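Local structure of protein Vng1086c (Halobacterium sp., 2GF4) at residues A[37-42]-A[49-54]. The protein is of unknown function but binds calcium and belongs to the uncharacterised protein family UPF0058. Residues are numbered along the deposited sequence; the frame is centred on the assembly and turned at random.
Sequences LDVEPS and SEHKHA. With CA (calcium ion), chain C.
Val39 packs against Glu50, His51 and Ala54 of helix 48-71; its CB stands 4.2 Å from both Glu50 O and Ala54 CB. With CG1 anti to the backbone N (chi1 170°), that methyl is carried over one face of the His51 ring, a CH-pi contact 4.1 Å from the centroid and 19° off the ring normal. CG1 also touches Glu50 O at 3.7 Å and the Ala54 methyl, while CG2 packs against Glu50 CB. The His51 ring also meets the loop at its edge, where CE1 lies 3.2 Å from Glu40 O, near the ring plane. Both ring nitrogens are engaged beyond this contact, ND1 with His10 ND1 and NE2 with the carbonyl of His43, which together fix the rotation of the buried imidazole. A leucine in place of His51 would probably leave His10 and the His43 carbonyl without their hydrogen-bond partner and Val39 without its flat ring face. Leu37 divides its two methyls between Ala54 and His53: CD2 sits 3.5 Å from Ala54 CA and over one face of the His53 ring, and CD1 approaches His53 CD2 at 3.7 Å. Leu37 and Val39 point toward helix 48-71, whereas Asp38 OD1 (2.5 Å) and Glu40 OE2 (2.3 Å) bind the calcium ion, with three waters as further ligands. The contact seats the loop following helix 32-37 against the first turns of helix 48-71; helix 3-21 adjoins it through His10, which touches Ala54 and Pro41, and a third subunit meets His53 through Glu68 and a stacked Phe71.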
loop_
_atom_site.group_PDB
_atom_site.type_symbol
_atom_site.label_atom_id
_atom_site.label_comp_id
_atom_site.label_asym_id
_atom_site.label_seq_id
_atom_site.Cartn_x
_atom_site.Cartn_y
_atom_site.Cartn_z
ATOM N N LEU A 37 -1.495 -10.688 -13.447
ATOM C CA LEU A 37 -2.927 -10.577 -13.648
ATOM C C LEU A 37 -3.327 -10.803 -15.113
ATOM O O LEU A 37 -4.401 -11.332 -15.379
ATOM C CB LEU A 37 -3.373 -9.186 -13.193
ATOM C CG LEU A 37 -4.823 -8.800 -13.501
ATOM C CD1 LEU A 37 -5.692 -9.702 -12.738
ATOM C CD2 LEU A 37 -5.116 -7.392 -13.123
ATOM N N ASP A 38 -2.442 -10.439 -16.039
ATOM C CA ASP A 38 -2.708 -10.522 -17.466
ATOM C C ASP A 38 -4.000 -9.842 -17.850
ATOM O O ASP A 38 -4.834 -10.417 -18.557
ATOM C CB ASP A 38 -2.646 -11.954 -18.042
ATOM C CG ASP A 38 -2.634 -11.955 -19.587
ATOM O OD1 ASP A 38 -2.083 -11.020 -20.196
ATOM O OD2 ASP A 38 -3.153 -12.878 -20.246
ATOM N N VAL A 39 -4.193 -8.625 -17.350
ATOM C CA VAL A 39 -5.361 -7.834 -17.738
ATOM C C VAL A 39 -4.743 -6.580 -18.335
ATOM O O VAL A 39 -4.050 -5.811 -17.642
ATOM C CB VAL A 39 -6.241 -7.463 -16.573
ATOM C CG1 VAL A 39 -7.259 -6.461 -17.023
ATOM C CG2 VAL A 39 -6.955 -8.691 -16.113
ATOM N N GLU A 40 -5.028 -6.335 -19.598
ATOM C CA GLU A 40 -4.398 -5.221 -20.260
ATOM C C GLU A 40 -5.388 -4.225 -20.837
ATOM O O GLU A 40 -6.577 -4.499 -20.996
ATOM C CB GLU A 40 -3.431 -5.807 -21.296
ATOM C CG GLU A 40 -2.463 -6.842 -20.666
ATOM C CD GLU A 40 -1.500 -7.411 -21.666
ATOM O OE1 GLU A 40 -1.328 -6.829 -22.758
ATOM O OE2 GLU A 40 -0.871 -8.440 -21.381
ATOM N N PRO A 41 -4.914 -3.046 -21.145
ATOM C CA PRO A 41 -5.806 -2.038 -21.701
ATOM C C PRO A 41 -6.588 -2.452 -22.924
ATOM O O PRO A 41 -7.743 -2.031 -23.085
ATOM C CB PRO A 41 -4.878 -0.879 -21.982
ATOM C CG PRO A 41 -3.790 -1.103 -21.099
ATOM C CD PRO A 41 -3.548 -2.532 -21.013
ATOM N N SER A 42 -5.977 -3.273 -23.771
ATOM C CA SER A 42 -6.630 -3.698 -25.004
ATOM C C SER A 42 -7.696 -4.735 -24.733
ATOM O O SER A 42 -8.521 -5.011 -25.616
ATOM C CB SER A 42 -5.586 -4.246 -25.977
ATOM O OG SER A 42 -5.035 -5.464 -25.472
ATOM N N SER A 49 -14.203 -4.863 -12.934
ATOM C CA SER A 49 -13.440 -5.318 -11.772
ATOM C C SER A 49 -12.017 -5.745 -12.105
ATOM O O SER A 49 -11.100 -5.493 -11.313
ATOM C CB SER A 49 -14.194 -6.466 -11.122
ATOM O OG SER A 49 -13.377 -7.113 -10.159
ATOM N N GLU A 50 -11.831 -6.400 -13.254
ATOM C CA GLU A 50 -10.497 -6.811 -13.666
ATOM C C GLU A 50 -9.702 -5.543 -14.001
ATOM O O GLU A 50 -8.518 -5.475 -13.693
ATOM C CB GLU A 50 -10.594 -7.726 -14.895
ATOM C CG GLU A 50 -11.188 -9.090 -14.514
ATOM C CD GLU A 50 -11.481 -10.003 -15.685
ATOM O OE1 GLU A 50 -12.450 -9.756 -16.434
ATOM O OE2 GLU A 50 -10.758 -10.994 -15.874
ATOM N N HIS A 51 -10.331 -4.533 -14.600
ATOM C CA HIS A 51 -9.576 -3.329 -14.936
ATOM C C HIS A 51 -9.219 -2.506 -13.725
ATOM O O HIS A 51 -8.141 -1.908 -13.701
ATOM C CB HIS A 51 -10.338 -2.549 -15.977
ATOM C CG HIS A 51 -10.143 -3.124 -17.353
ATOM N ND1 HIS A 51 -8.963 -2.987 -18.052
ATOM C CD2 HIS A 51 -10.951 -3.885 -18.126
ATOM C CE1 HIS A 51 -9.054 -3.640 -19.189
ATOM N NE2 HIS A 51 -10.248 -4.186 -19.261
ATOM N N LYS A 52 -10.103 -2.474 -12.729
ATOM C CA LYS A 52 -9.828 -1.764 -11.474
ATOM C C LYS A 52 -8.647 -2.448 -10.811
ATOM O O LYS A 52 -7.762 -1.775 -10.301
ATOM C CB LYS A 52 -11.003 -1.879 -10.528
ATOM C CG LYS A 52 -12.106 -0.955 -10.911
ATOM C CD LYS A 52 -13.069 -0.839 -9.772
ATOM C CE LYS A 52 -14.425 -1.217 -10.271
ATOM N NZ LYS A 52 -15.264 -1.767 -9.187
ATOM N N HIS A 53 -8.645 -3.785 -10.812
ATOM C CA HIS A 53 -7.589 -4.581 -10.206
ATOM C C HIS A 53 -6.294 -4.246 -10.914
ATOM O O HIS A 53 -5.284 -4.041 -10.245
ATOM C CB HIS A 53 -7.942 -6.051 -10.376
ATOM C CG HIS A 53 -7.062 -7.014 -9.620
ATOM N ND1 HIS A 53 -6.006 -6.626 -8.824
ATOM C CD2 HIS A 53 -7.109 -8.364 -9.548
ATOM C CE1 HIS A 53 -5.442 -7.696 -8.299
ATOM N NE2 HIS A 53 -6.091 -8.760 -8.722
ATOM N N ALA A 54 -6.299 -4.173 -12.244
ATOM C CA ALA A 54 -5.062 -3.857 -12.952
ATOM C C ALA A 54 -4.583 -2.454 -12.618
ATOM O O ALA A 54 -3.382 -2.251 -12.470
ATOM C CB ALA A 54 -5.261 -3.988 -14.471
HETATM CA CA CA C . 0.195 -10.107 -20.171
HETATM O O HOH W 1 0.743 -11.686 -18.285
HETATM O O HOH W 2 0.034 -8.332 -18.376
HETATM O O HOH W 3 2.691 -9.271 -20.336
#